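Putative peptidase (Bacteroides fragilis, PDB 5DYN) is a cysteine protease of the clostripain family that activates Bacteroides fragilis toxin, probably by proteolytic cleavage. Local coordinates at residues 25-30 and 116-121; 19-24 and 54-59. One frame throughout, in Å; residues are numbered along the deposited sequence.

Contact 1 of 2, residues 25-30 and 116-121; sequences QNSLAP and WSHGEG. With NA (sodium ion), chain C; NA (sodium ion), chain D.
The side chains of Asn26 and His118 run past one another in opposite senses, CG of Asn26 3.8 Å from CD2 of His118 and the amide and imidazole planes 61° apart. Just before Asn26, the extended Gln25 side chain turns away from 116-121 and its OE1 bridges two sodium ions, 2.4 Å from the nearer. The first torsion of Asn26 (45°) sets CG between the backbone N and the carbonyl carbon, folding the amide back over its own turn. There OD1 accepts the N-H of Leu28 at 2.9 Å, a capping bond at the entry to helix 29-43, while ND2 donates to Ile23 O and to Gln4 O of the second chain. Ser27 is the second residue of the type I turn Asn26-Ala29, and its OG meets NE2 at the edge of the His118 ring in a 2.7 Å hydrogen bond. In clan CD peptidases a His-Gly pair just beyond the end of a sheet strand carries the catalytic histidine; in this chain, the N-terminal piece of the whole enzyme, His118-Gly119 matches the pattern and probably places the contact beside the active site. Leu28 then covers one ring face, limiting its tilt: CD1 stands 3.6 Å from the His118 centroid, 6° off the normal, a CH-pi contact, while CG lies over the same face towards NE2. The same CD1 reaches the Ser117 backbone, 3.6 Å from its C. On the Trp116 side, Leu28 CB packs 3.8 Å from CH2 of the indole, and Leu28 O lies in the ring plane at its edge, 3.5 Å from CH2. The far end of that indole is fixed by a hydrogen bond from NE1 to Asp35.

Contact 2 of 2, residues 19-24 and 54-59; sequences LVYMIA and LVYIDD. With NA (sodium ion), chain D; NA (sodium ion), chain C.
Val20 and Met22 link to Leu54, Tyr56 and Asp58 through the alternating bonds of a parallel ladder. Val20 N donates to Leu54 O at 2.8 Å, Val20 O accepts Tyr56 N at 2.8 Å, Met22 N donates to Tyr56 O, and Met22 O accepts Asp58 N at 3.1 Å. The bond from Ala24 N to Asp58 O is weak, as the strands give way to loops. Asp58 splits its carboxylate between two sodium ions, OD1 2.4 Å from one and OD2 2.6 Å from the other; Asp59 O joins the OD1-bound ion. OD2 and Tyr56 OH both hydrogen-bond to Ser89 OG. Strands 16-23 and 51-58 belong to a right-handed beta-alpha-beta unit. On one face Tyr21 and Tyr56 form an offset stack, centroids 4.6 Å apart and planes at 30°. With CG anti to N in both (chi1 -160° and 175°), the rings point the same way, and CD2 of Tyr56 sits over the centre of Tyr21. Facing helix 29-43, the extended Met22 brings CE to 3.5 Å from Val55 CG1 and SD near Ile57 CD1. A largely apolar, buried pair of strands thus ends in a carboxylate whose negative charge the sodium ions probably help to balance.

Overall arrangement
Contacts 1 and 2 have centres 11 Å apart and share the passage from strand 16-23 into helix 29-43. That strand lies between 51-58 and 110-116, whose last residue, Trp116, gives a backbone hydrogen bond from N to Tyr21 O (2.8 Å). Ser117 OG lies 2.7 Å from Ile23 O, a probable hydrogen bond. At the C-terminal ends of the strands both contacts meet the same two sodium ions: Gln25 and Asp58 bind each, with Asp59, Ser61 and Glu86 completing one site and Gln87 and Asp5 of the second chain joining the other. His118, probably the catalytic histidine, lies at this end too, but its NE2 is 13.6 Å from the sodium ion held by Asp58 OD2.

Contact 1 of 2, residues 25-30 and 116-121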
loop_
_atom_site.group_PDB
_atom_site.type_symbol
_atom_site.label_atom_id
_atom_site.label_comp_id
_atom_site.label_asym_id
_atom_site.label_seq_id
_atom_site.Cartn_x
_atom_site.Cartn_y
_atom_site.Cartn_z
ATOM N N GLN A 25 15.923 6.365 -1.995
ATOM C CA GLN A 25 17.328 6.008 -2.167
ATOM C C GLN A 25 17.430 4.613 -2.769
ATOM O O GLN A 25 17.903 3.667 -2.134
ATOM C CB GLN A 25 18.081 6.090 -0.838
ATOM C CG GLN A 25 19.593 6.021 -0.981
ATOM C CD GLN A 25 20.301 6.391 0.299
ATOM O OE1 GLN A 25 20.047 7.444 0.876
ATOM N NE2 GLN A 25 21.184 5.515 0.766
ATOM N N ASN A 26 16.978 4.503 -4.011
ATOM C CA ASN A 26 16.897 3.230 -4.699
ATOM C C ASN A 26 16.737 3.454 -6.191
ATOM O O ASN A 26 17.055 4.530 -6.697
ATOM C CB ASN A 26 15.736 2.402 -4.147
ATOM C CG ASN A 26 14.469 3.219 -3.985
ATOM O OD1 ASN A 26 14.097 3.988 -4.871
ATOM N ND2 ASN A 26 13.809 3.073 -2.840
ATOM N N SER A 27 16.230 2.445 -6.889
ATOM C CA SER A 27 16.061 2.522 -8.334
ATOM C C SER A 27 14.999 3.543 -8.746
ATOM O O SER A 27 14.910 3.909 -9.916
ATOM C CB SER A 27 15.702 1.147 -8.898
ATOM O OG SER A 27 14.371 0.798 -8.565
ATOM N N LEU A 28 14.199 4.000 -7.790
ATOM C CA LEU A 28 13.111 4.927 -8.088
ATOM C C LEU A 28 13.538 6.382 -7.954
ATOM O O LEU A 28 12.745 7.292 -8.203
ATOM C CB LEU A 28 11.921 4.661 -7.172
ATOM C CG LEU A 28 11.340 3.254 -7.251
ATOM C CD1 LEU A 28 10.321 3.053 -6.150
ATOM C CD2 LEU A 28 10.723 3.012 -8.619
ATOM N N ALA A 29 14.788 6.597 -7.551
ATOM C CA ALA A 29 15.322 7.948 -7.379
ATOM C C ALA A 29 15.106 8.860 -8.596
ATOM O O ALA A 29 14.706 10.009 -8.424
ATOM C CB ALA A 29 16.801 7.889 -7.025
ATOM N N PRO A 30 15.361 8.365 -9.826
ATOM C CA PRO A 30 15.134 9.259 -10.971
ATOM C C PRO A 30 13.671 9.660 -11.161
ATOM O O PRO A 30 13.394 10.629 -11.863
ATOM C CB PRO A 30 15.612 8.425 -12.164
ATOM C CG PRO A 30 16.533 7.418 -11.584
ATOM C CD PRO A 30 15.957 7.087 -10.257
ATOM N N TRP A 116 5.920 6.301 -0.097
ATOM C CA TRP A 116 6.501 6.373 -1.434
ATOM C C TRP A 116 7.830 5.628 -1.494
ATOM O O TRP A 116 8.854 6.156 -1.050
ATOM C CB TRP A 116 6.701 7.843 -1.825
ATOM C CG TRP A 116 6.883 8.127 -3.295
ATOM C CD1 TRP A 116 5.961 8.681 -4.140
ATOM C CD2 TRP A 116 8.063 7.904 -4.083
ATOM N NE1 TRP A 116 6.491 8.809 -5.401
ATOM C CE2 TRP A 116 7.777 8.338 -5.395
ATOM C CE3 TRP A 116 9.331 7.377 -3.808
ATOM C CZ2 TRP A 116 8.710 8.256 -6.428
ATOM C CZ3 TRP A 116 10.253 7.296 -4.835
ATOM C CH2 TRP A 116 9.938 7.735 -6.130
ATOM N N SER A 117 7.811 4.412 -2.042
ATOM C CA SER A 117 9.027 3.610 -2.202
ATOM C C SER A 117 8.750 2.303 -2.942
ATOM O O SER A 117 7.705 2.141 -3.568
ATOM C CB SER A 117 9.653 3.296 -0.841
ATOM O OG SER A 117 10.987 2.853 -0.987
ATOM N N HIS A 118 9.700 1.376 -2.867
ATOM C CA HIS A 118 9.468 0.005 -3.311
ATOM C C HIS A 118 8.631 -0.720 -2.267
ATOM O O HIS A 118 8.660 -0.368 -1.088
ATOM C CB HIS A 118 10.784 -0.741 -3.542
ATOM C CG HIS A 118 11.434 -0.428 -4.853
ATOM N ND1 HIS A 118 10.816 -0.655 -6.063
ATOM C CD2 HIS A 118 12.655 0.081 -5.143
ATOM C CE1 HIS A 118 11.623 -0.290 -7.043
ATOM N NE2 HIS A 118 12.747 0.159 -6.512
ATOM N N GLY A 119 7.891 -1.733 -2.697
ATOM C CA GLY A 119 7.006 -2.452 -1.803
ATOM C C GLY A 119 7.035 -3.949 -2.027
ATOM O O GLY A 119 7.260 -4.418 -3.143
ATOM N N GLU A 120 6.804 -4.697 -0.954
ATOM C CA GLU A 120 6.820 -6.152 -1.002
ATOM C C GLU A 120 5.963 -6.699 0.138
ATOM O O GLU A 120 6.407 -7.541 0.919
ATOM C CB GLU A 120 8.259 -6.678 -0.919
ATOM C CG GLU A 120 8.442 -8.167 -1.212
ATOM C CD GLU A 120 8.172 -8.529 -2.658
ATOM O OE1 GLU A 120 9.103 -8.415 -3.486
ATOM O OE2 GLU A 120 7.030 -8.930 -2.967
ATOM N N GLY A 121 4.735 -6.192 0.230
ATOM C CA GLY A 121 3.750 -6.667 1.188
ATOM C C GLY A 121 4.262 -6.896 2.597
ATOM O O GLY A 121 4.969 -6.057 3.156
HETATM NA NA NA C . 19.329 7.035 3.150
HETATM NA NA NA D . 19.877 9.831 0.356
#

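Contact 2 of 2, residues 19-24 and 54-59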
loop_
_atom_site.group_PDB
_atom_site.type_symbol
_atom_site.label_atom_id
_atom_site.label_comp_id
_atom_site.label_asym_id
_atom_site.label_seq_id
_atom_site.Cartn_x
_atom_site.Cartn_y
_atom_site.Cartn_z
ATOM N N LEU A 19 1.590 14.051 5.261
ATOM C CA LEU A 19 3.023 13.827 5.119
ATOM C C LEU A 19 3.287 12.783 4.042
ATOM O O LEU A 19 2.782 11.662 4.120
ATOM C CB LEU A 19 3.634 13.382 6.450
ATOM C CG LEU A 19 5.069 12.848 6.427
ATOM C CD1 LEU A 19 6.040 13.902 5.925
ATOM C CD2 LEU A 19 5.476 12.359 7.807
ATOM N N VAL A 20 4.066 13.158 3.032
ATOM C CA VAL A 20 4.466 12.210 1.998
ATOM C C VAL A 20 5.879 11.716 2.283
ATOM O O VAL A 20 6.843 12.479 2.210
ATOM C CB VAL A 20 4.395 12.829 0.593
ATOM C CG1 VAL A 20 4.856 11.826 -0.451
ATOM C CG2 VAL A 20 2.977 13.289 0.292
ATOM N N TYR A 21 5.991 10.436 2.626
ATOM C CA TYR A 21 7.260 9.851 3.038
ATOM C C TYR A 21 7.920 9.109 1.880
ATOM O O TYR A 21 7.486 8.024 1.500
ATOM C CB TYR A 21 7.047 8.904 4.225
ATOM C CG TYR A 21 8.298 8.623 5.028
ATOM C CD1 TYR A 21 9.224 7.680 4.602
ATOM C CD2 TYR A 21 8.551 9.299 6.214
ATOM C CE1 TYR A 21 10.370 7.423 5.331
ATOM C CE2 TYR A 21 9.695 9.047 6.952
ATOM C CZ TYR A 21 10.598 8.106 6.505
ATOM O OH TYR A 21 11.737 7.845 7.234
ATOM N N MET A 22 8.977 9.693 1.328
ATOM C CA MET A 22 9.619 9.126 0.148
ATOM C C MET A 22 10.956 8.460 0.450
ATOM O O MET A 22 11.981 9.130 0.593
ATOM C CB MET A 22 9.821 10.204 -0.914
ATOM C CG MET A 22 8.583 11.018 -1.204
ATOM S SD MET A 22 8.790 12.022 -2.682
ATOM C CE MET A 22 7.535 13.248 -2.392
ATOM N N ILE A 23 10.938 7.137 0.545
ATOM C CA ILE A 23 12.167 6.367 0.617
ATOM C C ILE A 23 12.649 6.142 -0.812
ATOM O O ILE A 23 12.344 5.123 -1.434
ATOM C CB ILE A 23 11.959 5.028 1.347
ATOM C CG1 ILE A 23 11.287 5.270 2.701
ATOM C CG2 ILE A 23 13.282 4.295 1.514
ATOM C CD1 ILE A 23 10.907 4.003 3.437
ATOM N N ALA A 24 13.391 7.113 -1.335
ATOM C CA ALA A 24 13.735 7.131 -2.753
ATOM C C ALA A 24 15.200 6.797 -3.023
ATOM O O ALA A 24 15.668 6.924 -4.154
ATOM C CB ALA A 24 13.394 8.489 -3.346
ATOM N N LEU A 54 3.308 18.183 3.593
ATOM C CA LEU A 54 4.703 18.045 3.964
ATOM C C LEU A 54 5.319 16.894 3.184
ATOM O O LEU A 54 4.660 15.895 2.900
ATOM C CB LEU A 54 4.846 17.832 5.471
ATOM C CG LEU A 54 4.922 19.107 6.321
ATOM C CD1 LEU A 54 3.723 20.020 6.118
ATOM C CD2 LEU A 54 5.057 18.756 7.781
ATOM N N VAL A 55 6.584 17.047 2.822
ATOM C CA VAL A 55 7.262 16.049 2.016
ATOM C C VAL A 55 8.607 15.692 2.618
ATOM O O VAL A 55 9.474 16.549 2.781
ATOM C CB VAL A 55 7.475 16.541 0.567
ATOM C CG1 VAL A 55 8.519 15.694 -0.137
ATOM C CG2 VAL A 55 6.160 16.545 -0.202
ATOM N N TYR A 56 8.773 14.424 2.963
ATOM C CA TYR A 56 10.084 13.912 3.324
ATOM C C TYR A 56 10.657 13.179 2.115
ATOM O O TYR A 56 10.069 12.213 1.630
ATOM C CB TYR A 56 10.003 12.988 4.541
ATOM C CG TYR A 56 11.322 12.338 4.885
ATOM C CD1 TYR A 56 12.297 13.034 5.588
ATOM C CD2 TYR A 56 11.598 11.034 4.496
ATOM C CE1 TYR A 56 13.507 12.444 5.900
ATOM C CE2 TYR A 56 12.801 10.438 4.800
ATOM C CZ TYR A 56 13.754 11.148 5.503
ATOM O OH TYR A 56 14.960 10.556 5.809
ATOM N N ILE A 57 11.790 13.652 1.615
ATOM C CA ILE A 57 12.401 13.044 0.441
ATOM C C ILE A 57 13.854 12.669 0.710
ATOM O O ILE A 57 14.681 13.511 1.067
ATOM C CB ILE A 57 12.313 13.981 -0.797
ATOM C CG1 ILE A 57 13.251 13.509 -1.913
ATOM C CG2 ILE A 57 12.600 15.426 -0.414
ATOM C CD1 ILE A 57 12.760 12.277 -2.653
ATOM N N ASP A 58 14.149 11.386 0.548
ATOM C CA ASP A 58 15.499 10.874 0.724
ATOM C C ASP A 58 15.942 10.158 -0.548
ATOM O O ASP A 58 15.774 8.943 -0.677
ATOM C CB ASP A 58 15.567 9.932 1.927
ATOM C CG ASP A 58 16.985 9.515 2.261
ATOM O OD1 ASP A 58 17.926 10.184 1.785
ATOM O OD2 ASP A 58 17.161 8.521 3.001
ATOM N N ASP A 59 16.496 10.917 -1.489
ATOM C CA ASP A 59 16.922 10.356 -2.768
ATOM C C ASP A 59 18.418 10.050 -2.763
ATOM O O ASP A 59 18.912 9.384 -1.858
ATOM C CB ASP A 59 16.566 11.305 -3.917
ATOM C CG ASP A 59 16.787 12.761 -3.567
ATOM O OD1 ASP A 59 17.592 13.048 -2.657
ATOM O OD2 ASP A 59 16.149 13.622 -4.202
HETATM NA NA NA D . 19.877 9.831 0.356
HETATM NA NA NA C . 19.329 7.035 3.150
#